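Local coordinates for protein acyl-CoA dehydrogenase FadE3 (Mycobacterium smegmatis, PDB 4IV6) that belongs to the acyl-CoA dehydrogenase family of flavoproteins, forms an assembly of four chains and binds dihydroflavine-adenine dinucleotide, at residues T140-D145 with L169-D174; I186-K191 with S225-D230; D263-S268 with N286-M291. All coordinates share one frame; numbering follows the deposited sequence. Where two conformers were deposited one is given.

Contacts 1 and 2 lie together in the beta-rich part of the chain, their centres about 10 Å apart. Strands 166-172 and 184-190 join them as sheet neighbours: Leu169 N lies 2.8 Å from Leu187 O, probably hydrogen-bonded, and Leu187 packs on Ala142 and Cys171. Contact 3 pairs two helices on the opposite side of the chain's centre, its own centre about 51 Å from that of contact 1 and about 48 Å from that of contact 2. Dihydroflavine-adenine dinucleotide lies near both regions: the side chains of Leu169 and Ile186 are about 8 and 11 Å from a bound molecule, and that of Ser268 is about 8 Å from a bound molecule at contact 3.

Contact 1. Residues T140-D145 with L169-D174; sequences TVARRD and LMCKTD
Lys172 donates its backbone N to Thr140 O at 2.8 Å, and its own O accepts Ala142 N at 2.9 Å. Lys172 therefore spends both its amide and its carbonyl on residues either side of Val141, the pattern of a single parallel beta bridge. The two bonds differ in approach: Lys172 N comes in the carbonyl plane of Thr140, whereas Ala142 N stands above the plane of the Lys172 carbonyl, 45° out of it. Val141 CA adds a CA-H...O contact to that same Lys172 O at 3.3 Å. One residue on, Thr173 CA lies 3.4 Å from Ala142 O, and a water takes over where the strands part, donating to Ala142 O and to Thr173 O while accepting a weak bond from Arg144 N.

The polar side-chain ends find partners beyond the two segments. The extended Lys172 chain carries NZ to the carbonyls of Gln136 and Met138, Thr140 OG1 meets Glu128, and Thr173 OG1 meets Ser185. The carbon branches stay in the contact: Thr140 CG2, anti to its own N (chi1 of OG1 -56°), lies 4.0 Å from Cys171 CB, and Cys171 SG rests 3.8 Å from Ala142 CB.

The strand segments splay at 67°, consistent with a single bridge. Strand 141-145 goes on to pair with strand 148-159, and strand 166-172 lies between strands 122-125 and 184-190, making this a junction between two sheets of the beta-rich middle domain of the acyl-CoA dehydrogenase fold.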
loop_
_atom_site.group_PDB
_atom_site.type_symbol
_atom_site.label_atom_id
_atom_site.label_comp_id
_atom_site.label_asym_id
_atom_site.label_seq_id
_atom_site.Cartn_x
_atom_site.Cartn_y
_atom_site.Cartn_z
ATOM N N THR B 140 -18.308 -30.579 -17.054
ATOM C CA THR B 140 -18.160 -31.065 -18.415
ATOM C C THR B 140 -17.548 -32.455 -18.399
ATOM O O THR B 140 -16.449 -32.677 -17.860
ATOM C CB THR B 140 -17.360 -30.097 -19.293
ATOM O OG1 THR B 140 -17.959 -28.771 -19.288
ATOM C CG2 THR B 140 -17.305 -30.609 -20.712
ATOM N N VAL B 141 -18.255 -33.386 -19.025
ATOM C CA VAL B 141 -17.887 -34.796 -19.065
ATOM C C VAL B 141 -17.710 -35.281 -20.500
ATOM O O VAL B 141 -18.394 -34.800 -21.424
ATOM C CB VAL B 141 -18.956 -35.709 -18.404
ATOM C CG1 VAL B 141 -19.037 -35.459 -16.916
ATOM C CG2 VAL B 141 -20.335 -35.547 -19.049
ATOM N N ALA B 142 -16.802 -36.242 -20.675
ATOM C CA ALA B 142 -16.597 -36.872 -21.952
ATOM C C ALA B 142 -16.619 -38.370 -21.727
ATOM O O ALA B 142 -15.734 -38.925 -21.075
ATOM C CB ALA B 142 -15.285 -36.428 -22.541
ATOM N N ARG B 143 -17.648 -39.014 -22.247
ATOM C CA ARG B 143 -17.874 -40.424 -21.981
ATOM C C ARG B 143 -17.634 -41.251 -23.240
ATOM O O ARG B 143 -18.129 -40.932 -24.320
ATOM C CB ARG B 143 -19.281 -40.598 -21.417
ATOM C CG ARG B 143 -20.055 -41.801 -21.889
ATOM C CD ARG B 143 -21.439 -41.765 -21.264
ATOM N NE ARG B 143 -21.578 -42.706 -20.160
ATOM C CZ ARG B 143 -22.437 -43.710 -20.167
ATOM N NH1 ARG B 143 -22.519 -44.527 -19.124
ATOM N NH2 ARG B 143 -23.220 -43.872 -21.227
ATOM N N ARG B 144 -16.843 -42.308 -23.091
ATOM C CA ARG B 144 -16.508 -43.141 -24.223
ATOM C C ARG B 144 -17.748 -43.893 -24.714
ATOM O O ARG B 144 -18.539 -44.391 -23.922
ATOM C CB ARG B 144 -15.393 -44.116 -23.863
ATOM C CG ARG B 144 -14.591 -44.536 -25.069
ATOM C CD ARG B 144 -13.964 -45.882 -24.876
ATOM N NE ARG B 144 -12.861 -46.087 -25.809
ATOM C CZ ARG B 144 -11.647 -45.577 -25.645
ATOM N NH1 ARG B 144 -10.719 -45.831 -26.548
ATOM N NH2 ARG B 144 -11.363 -44.795 -24.596
ATOM N N ASP B 145 -17.944 -43.899 -26.026
ATOM C CA ASP B 145 -18.980 -44.693 -26.666
ATOM C C ASP B 145 -18.381 -45.159 -27.988
ATOM O O ASP B 145 -18.283 -44.384 -28.946
ATOM C CB ASP B 145 -20.246 -43.864 -26.894
ATOM C CG ASP B 145 -21.283 -44.591 -27.727
ATOM O OD1 ASP B 145 -21.313 -45.811 -27.694
ATOM O OD2 ASP B 145 -22.076 -43.949 -28.425
ATOM N N LEU B 169 -9.910 -28.816 -24.524
ATOM C CA LEU B 169 -11.013 -28.850 -23.572
ATOM C C LEU B 169 -10.655 -29.713 -22.383
ATOM O O LEU B 169 -10.459 -30.911 -22.543
ATOM C CB LEU B 169 -12.248 -29.448 -24.238
ATOM C CG LEU B 169 -13.527 -29.480 -23.406
ATOM C CD1 LEU B 169 -14.088 -28.068 -23.197
ATOM C CD2 LEU B 169 -14.564 -30.333 -24.095
ATOM N N MET B 170 -10.612 -29.125 -21.192
ATOM C CA MET B 170 -10.390 -29.911 -19.979
ATOM C C MET B 170 -11.750 -30.392 -19.523
ATOM O O MET B 170 -12.686 -29.589 -19.371
ATOM C CB MET B 170 -9.704 -29.090 -18.897
ATOM C CG MET B 170 -9.331 -29.901 -17.653
ATOM S SD MET B 170 -8.517 -28.911 -16.367
ATOM C CE MET B 170 -6.878 -28.823 -17.002
ATOM N N CYS B 171 -11.863 -31.702 -19.345
ATOM C CA CYS B 171 -13.144 -32.342 -19.058
ATOM C C CYS B 171 -12.948 -33.638 -18.291
ATOM O O CYS B 171 -11.843 -34.138 -18.192
ATOM C CB CYS B 171 -13.905 -32.587 -20.350
ATOM S SG CYS B 171 -13.005 -33.532 -21.584
ATOM N N LYS B 172 -14.022 -34.150 -17.697
ATOM C CA LYS B 172 -13.972 -35.380 -16.929
ATOM C C LYS B 172 -14.228 -36.585 -17.813
ATOM O O LYS B 172 -15.371 -36.827 -18.239
ATOM C CB LYS B 172 -14.969 -35.347 -15.755
ATOM C CG LYS B 172 -14.557 -34.387 -14.626
ATOM C CD LYS B 172 -15.579 -34.346 -13.500
ATOM C CE LYS B 172 -15.049 -33.534 -12.332
ATOM N NZ LYS B 172 -16.084 -33.159 -11.348
ATOM N N THR B 173 -13.167 -37.349 -18.069
ATOM C CA THR B 173 -13.294 -38.649 -18.751
ATOM C C THR B 173 -13.735 -39.735 -17.791
ATOM O O THR B 173 -14.261 -40.747 -18.235
ATOM C CB THR B 173 -12.013 -39.089 -19.488
ATOM O OG1 THR B 173 -10.863 -38.859 -18.656
ATOM C CG2 THR B 173 -11.884 -38.296 -20.801
ATOM N N ASP B 174 -13.504 -39.540 -16.497
ATOM C CA ASP B 174 -14.078 -40.439 -15.496
ATOM C C ASP B 174 -14.529 -39.643 -14.283
ATOM O O ASP B 174 -13.722 -39.367 -13.393
ATOM C CB ASP B 174 -13.072 -41.515 -15.086
ATOM C CG ASP B 174 -13.634 -42.485 -14.042
ATOM O OD1 ASP B 174 -14.851 -42.457 -13.764
ATOM O OD2 ASP B 174 -12.835 -43.260 -13.475
HETATM O O HOH W 1 -14.770 -41.682 -20.946
#

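Contact 2. Residues I186-K191 with S225-D230; sequences ILLVEK and SLLGDD
Ile186 and Leu227 lie side by side with their side chains pointing the same way, Ile186 CG2 against Leu227 CD2 at 4.0 Å. Leu227 CB also lies 3.4 Å from Ile186 O. The Leu227 CG stands anti to the backbone N (chi1 177°), which carries its branched end along Ile186 and on toward Leu188, whose CD1 is a looser 4.3 Å from Leu227 CD1. Leu188 and Leu227 both pack on helix 83-102, meeting Leu99 in the first case and Leu98 and Phe102 in the second.

Leu187 and Leu226 meet at a slant instead: Leu187 CD2 reaches across to Leu226 CA at 3.7 Å and to Leu226 CD1 at 3.8 Å. Both also touch Tyr149 of strand 148-159, and Leu187 touches Cys171 of the adjoining strand 166-172. Ser225 sets its CB 3.3 Å from Leu188 O, and its OG, near Leu187 CB, bonds to Pro222 O.

Between these two sets of side chains the backbones form a single antiparallel bridge, with Leu187 and Leu226 as a non-hydrogen-bonded pair. In this way the loop between strand 219-222 and helix 234-270 is laid against strand 184-190, an outermost strand of a three-stranded mixed sheet within the chain, in the middle domain of the acyl-CoA dehydrogenase fold. Leu227 N donates to Ile186 O at 2.9 Å, tilted 16° from the carbonyl plane, and Leu188 N donates to Ser225 O at 2.8 Å in a nearly straight bond. A water accepts from Ile186 N and can donate to Leu227 O, which also bonds Gln237 NE2.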
loop_
_atom_site.group_PDB
_atom_site.type_symbol
_atom_site.label_atom_id
_atom_site.label_comp_id
_atom_site.label_asym_id
_atom_site.label_seq_id
_atom_site.Cartn_x
_atom_site.Cartn_y
_atom_site.Cartn_z
ATOM N N ILE B 186 -7.558 -33.822 -21.095
ATOM C CA ILE B 186 -7.695 -32.762 -22.071
ATOM C C ILE B 186 -7.951 -33.385 -23.438
ATOM O O ILE B 186 -7.245 -34.308 -23.841
ATOM C CB ILE B 186 -6.448 -31.893 -22.097
ATOM C CG1 ILE B 186 -6.314 -31.114 -20.770
ATOM C CG2 ILE B 186 -6.494 -30.940 -23.289
ATOM C CD1 ILE B 186 -4.980 -30.388 -20.639
ATOM N N LEU B 187 -8.983 -32.905 -24.122
ATOM C CA LEU B 187 -9.320 -33.364 -25.455
ATOM C C LEU B 187 -9.162 -32.203 -26.417
ATOM O O LEU B 187 -9.496 -31.056 -26.078
ATOM C CB LEU B 187 -10.766 -33.885 -25.527
ATOM C CG LEU B 187 -11.260 -34.996 -24.579
ATOM C CD1 LEU B 187 -12.655 -35.465 -25.003
ATOM C CD2 LEU B 187 -10.335 -36.175 -24.513
ATOM N N LEU B 188 -8.639 -32.498 -27.606
ATOM C CA LEU B 188 -8.497 -31.514 -28.662
ATOM C C LEU B 188 -9.761 -31.591 -29.509
ATOM O O LEU B 188 -9.919 -32.481 -30.285
ATOM C CB LEU B 188 -7.262 -31.823 -29.519
ATOM C CG LEU B 188 -5.969 -32.003 -28.719
ATOM C CD1 LEU B 188 -4.840 -32.461 -29.603
ATOM C CD2 LEU B 188 -5.624 -30.702 -28.053
ATOM N N VAL B 189 -10.653 -30.638 -29.330
ATOM C CA VAL B 189 -11.991 -30.654 -29.905
ATOM C C VAL B 189 -12.113 -29.667 -31.056
ATOM O O VAL B 189 -11.875 -28.468 -30.883
ATOM C CB VAL B 189 -12.993 -30.244 -28.809
ATOM C CG1 VAL B 189 -14.427 -30.247 -29.331
ATOM C CG2 VAL B 189 -12.842 -31.207 -27.637
ATOM N N GLU B 190 -12.501 -30.175 -32.212
ATOM C CA GLU B 190 -12.860 -29.338 -33.337
ATOM C C GLU B 190 -14.339 -28.895 -33.250
ATOM O O GLU B 190 -15.102 -29.360 -32.403
ATOM C CB GLU B 190 -12.600 -30.087 -34.665
ATOM C CG GLU B 190 -11.176 -30.591 -34.772
ATOM C CD GLU B 190 -10.878 -31.271 -36.101
ATOM O OE1 GLU B 190 -11.783 -31.455 -36.932
ATOM O OE2 GLU B 190 -9.729 -31.618 -36.315
ATOM N N LYS B 191 -14.727 -27.997 -34.140
ATOM C CA LYS B 191 -16.090 -27.473 -34.183
ATOM C C LYS B 191 -17.096 -28.505 -34.759
ATOM O O LYS B 191 -17.547 -28.389 -35.890
ATOM C CB LYS B 191 -16.117 -26.164 -34.975
ATOM C CG LYS B 191 -15.329 -25.006 -34.347
ATOM C CD LYS B 191 -15.995 -24.487 -33.086
ATOM C CE LYS B 191 -15.105 -23.546 -32.277
ATOM N NZ LYS B 191 -14.901 -22.249 -32.956
ATOM N N SER B 225 -8.949 -37.752 -30.181
ATOM C CA SER B 225 -8.863 -36.354 -29.740
ATOM C C SER B 225 -8.162 -36.199 -28.393
ATOM O O SER B 225 -7.787 -35.089 -28.028
ATOM C CB SER B 225 -10.259 -35.732 -29.628
ATOM O OG SER B 225 -11.017 -36.405 -28.644
ATOM N N LEU B 226 -8.022 -37.294 -27.648
ATOM C CA LEU B 226 -7.369 -37.268 -26.348
ATOM C C LEU B 226 -5.969 -36.734 -26.498
ATOM O O LEU B 226 -5.235 -37.149 -27.390
ATOM C CB LEU B 226 -7.308 -38.678 -25.728
ATOM C CG LEU B 226 -6.557 -38.770 -24.394
ATOM C CD1 LEU B 226 -7.204 -37.948 -23.269
ATOM C CD2 LEU B 226 -6.405 -40.218 -23.976
ATOM N N LEU B 227 -5.585 -35.795 -25.646
ATOM C CA LEU B 227 -4.203 -35.301 -25.653
ATOM C C LEU B 227 -3.359 -36.280 -24.865
ATOM O O LEU B 227 -3.521 -36.409 -23.660
ATOM C CB LEU B 227 -4.107 -33.903 -25.039
ATOM C CG LEU B 227 -2.689 -33.318 -24.921
ATOM C CD1 LEU B 227 -2.108 -32.992 -26.293
ATOM C CD2 LEU B 227 -2.727 -32.083 -24.040
ATOM N N GLY B 228 -2.455 -36.946 -25.551
ATOM C CA GLY B 228 -1.600 -37.988 -24.977
ATOM C C GLY B 228 -2.239 -39.356 -25.121
ATOM O O GLY B 228 -3.350 -39.481 -25.661
ATOM N N ASP B 229 -1.544 -40.380 -24.622
ATOM C CA ASP B 229 -2.012 -41.759 -24.727
ATOM C C ASP B 229 -2.943 -42.181 -23.602
ATOM O O ASP B 229 -3.688 -43.120 -23.790
ATOM C CB ASP B 229 -0.834 -42.738 -24.758
ATOM C CG ASP B 229 0.065 -42.533 -25.952
ATOM O OD1 ASP B 229 -0.424 -42.162 -27.029
ATOM O OD2 ASP B 229 1.270 -42.742 -25.801
ATOM N N ASP B 230 -2.895 -41.506 -22.446
ATOM C CA ASP B 230 -3.616 -41.952 -21.248
ATOM C C ASP B 230 -4.549 -40.872 -20.734
ATOM O O ASP B 230 -4.181 -39.698 -20.693
ATOM C CB ASP B 230 -2.645 -42.284 -20.121
ATOM C CG ASP B 230 -1.597 -43.296 -20.528
ATOM O OD1 ASP B 230 -1.931 -44.475 -20.698
ATOM O OD2 ASP B 230 -0.442 -42.881 -20.682
HETATM O O HOH W 2 -5.096 -35.339 -21.568
#

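Contact 3. Residues D263-S268 with N286-M291; sequences DALRYS and NMLADM
Leu288 projects from its helix with CG anti to the carbonyl carbon (chi1 -65°), and this aims its two methyls at the facing helix. CD1 meets Ser268, 3.3 Å from OG and 3.7 Å from CB, while CD2 settles over the backbone of Leu265, 3.9 Å from its CA. Met291, one turn further on, leaves its helix with a similar first torsion but bends at its last one (chi3 77°), which brings CE to 3.8 Å from Ala264 CB. That same CB is 4.2 Å from Leu288 CD2, and Ala264 is thus touched by both longer side chains. Leu265 joins from the flank, its CD1 4.2 Å from Leu288 CD1.

The contact across the segments is apolar apart from the Ser268 hydroxyl, which is satisfied within its own helix: OG donates to Leu265 O at 2.8 Å, a bond that fixes its rotation beside the Leu288 methyl.

The helical segments run roughly antiparallel, at 152°, and belong to the C-terminal domain of the acyl-CoA dehydrogenase fold. Trp279, from the connection between the two helices, touches both Ser268 and Leu288. Helix 316-340 packs against the pair through Ala337 on Ala264 and Asp336 on Met291, and Gly385 of a second subunit packs on Leu265, while the short strands 272-273 and 276-277 pair between the two helices along the chain.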
loop_
_atom_site.group_PDB
_atom_site.type_symbol
_atom_site.label_atom_id
_atom_site.label_comp_id
_atom_site.label_asym_id
_atom_site.label_seq_id
_atom_site.Cartn_x
_atom_site.Cartn_y
_atom_site.Cartn_z
ATOM N N ASP B 263 3.102 7.091 -21.556
ATOM C CA ASP B 263 2.163 8.192 -21.728
ATOM C C ASP B 263 2.254 9.183 -20.576
ATOM O O ASP B 263 2.243 10.387 -20.781
ATOM C CB ASP B 263 0.715 7.701 -21.856
ATOM C CG ASP B 263 0.415 7.080 -23.211
ATOM O OD1 ASP B 263 1.342 7.006 -24.070
ATOM O OD2 ASP B 263 -0.754 6.637 -23.416
ATOM N N ALA B 264 2.333 8.671 -19.356
ATOM C CA ALA B 264 2.429 9.512 -18.179
ATOM C C ALA B 264 3.722 10.347 -18.182
ATOM O O ALA B 264 3.702 11.535 -17.905
ATOM C CB ALA B 264 2.358 8.653 -16.940
ATOM N N LEU B 265 4.836 9.721 -18.519
ATOM C CA LEU B 265 6.121 10.428 -18.534
ATOM C C LEU B 265 6.154 11.501 -19.595
ATOM O O LEU B 265 6.588 12.620 -19.331
ATOM C CB LEU B 265 7.250 9.446 -18.783
ATOM C CG LEU B 265 8.661 10.025 -18.814
ATOM C CD1 LEU B 265 9.013 10.739 -17.523
ATOM C CD2 LEU B 265 9.631 8.873 -19.047
ATOM N N ARG B 266 5.666 11.169 -20.785
ATOM C CA ARG B 266 5.552 12.144 -21.849
ATOM C C ARG B 266 4.628 13.284 -21.452
ATOM O O ARG B 266 4.992 14.451 -21.568
ATOM C CB ARG B 266 5.036 11.518 -23.138
ATOM C CG ARG B 266 4.727 12.549 -24.219
ATOM C CD ARG B 266 4.274 11.919 -25.548
ATOM N NE ARG B 266 3.186 10.944 -25.349
ATOM C CZ ARG B 266 1.942 11.229 -24.928
ATOM N NH1 ARG B 266 1.539 12.486 -24.647
ATOM N NH2 ARG B 266 1.070 10.241 -24.797
ATOM N N TYR B 267 3.419 12.957 -20.995
ATOM C CA TYR B 267 2.490 14.016 -20.607
ATOM C C TYR B 267 3.090 14.942 -19.545
ATOM O O TYR B 267 2.864 16.133 -19.594
ATOM C CB TYR B 267 1.182 13.441 -20.064
ATOM C CG TYR B 267 0.102 14.469 -19.907
ATOM C CD1 TYR B 267 -0.564 14.996 -21.023
ATOM C CD2 TYR B 267 -0.269 14.920 -18.647
ATOM C CE1 TYR B 267 -1.574 15.962 -20.885
ATOM C CE2 TYR B 267 -1.276 15.866 -18.486
ATOM C CZ TYR B 267 -1.922 16.400 -19.601
ATOM O OH TYR B 267 -2.932 17.331 -19.403
ATOM N N SER B 268 3.847 14.390 -18.608
ATOM C CA SER B 268 4.410 15.154 -17.479
ATOM C C SER B 268 5.462 16.187 -17.903
ATOM O O SER B 268 5.803 17.112 -17.147
ATOM C CB SER B 268 5.035 14.226 -16.442
ATOM O OG SER B 268 6.339 13.815 -16.821
ATOM N N ASN B 286 7.443 11.992 -8.055
ATOM C CA ASN B 286 7.488 10.826 -7.195
ATOM C C ASN B 286 6.684 9.670 -7.764
ATOM O O ASN B 286 7.100 8.495 -7.679
ATOM C CB ASN B 286 6.973 11.181 -5.798
ATOM C CG ASN B 286 7.910 12.105 -5.038
ATOM O OD1 ASN B 286 9.044 12.359 -5.451
ATOM N ND2 ASN B 286 7.416 12.649 -3.935
ATOM N N MET B 287 5.515 9.971 -8.316
ATOM C CA MET B 287 4.716 8.926 -8.959
ATOM C C MET B 287 5.504 8.344 -10.126
ATOM O O MET B 287 5.556 7.138 -10.287
ATOM C CB MET B 287 3.356 9.436 -9.451
ATOM C CG MET B 287 2.312 9.554 -8.364
ATOM S SD MET B 287 0.670 9.965 -9.053
ATOM C CE MET B 287 0.845 11.648 -9.604
ATOM N N LEU B 288 6.112 9.201 -10.954
ATOM C CA LEU B 288 6.897 8.694 -12.097
ATOM C C LEU B 288 8.048 7.799 -11.633
ATOM O O LEU B 288 8.335 6.766 -12.249
ATOM C CB LEU B 288 7.441 9.862 -12.928
ATOM C CG LEU B 288 6.320 10.666 -13.586
ATOM C CD1 LEU B 288 6.884 11.987 -14.081
ATOM C CD2 LEU B 288 5.661 9.846 -14.696
ATOM N N ALA B 289 8.751 8.229 -10.585
ATOM C CA ALA B 289 9.868 7.449 -10.066
ATOM C C ALA B 289 9.401 6.078 -9.572
ATOM O O ALA B 289 10.040 5.068 -9.849
ATOM C CB ALA B 289 10.594 8.198 -8.950
ATOM N N ASP B 290 8.279 6.061 -8.852
ATOM C CA ASP B 290 7.739 4.810 -8.313
ATOM C C ASP B 290 7.275 3.908 -9.445
ATOM O O ASP B 290 7.578 2.718 -9.449
ATOM C CB ASP B 290 6.608 5.069 -7.331
ATOM C CG ASP B 290 7.111 5.526 -6.000
ATOM O OD1 ASP B 290 8.311 5.334 -5.723
ATOM O OD2 ASP B 290 6.326 6.108 -5.231
ATOM N N MET B 291 6.589 4.487 -10.425
ATOM C CA MET B 291 6.111 3.746 -11.597
ATOM C C MET B 291 7.272 3.105 -12.377
ATOM O O MET B 291 7.252 1.901 -12.721
ATOM C CB MET B 291 5.297 4.683 -12.526
ATOM C CG MET B 291 4.003 5.191 -11.906
ATOM S SD MET B 291 3.370 6.711 -12.689
ATOM C CE MET B 291 2.687 6.034 -14.163
#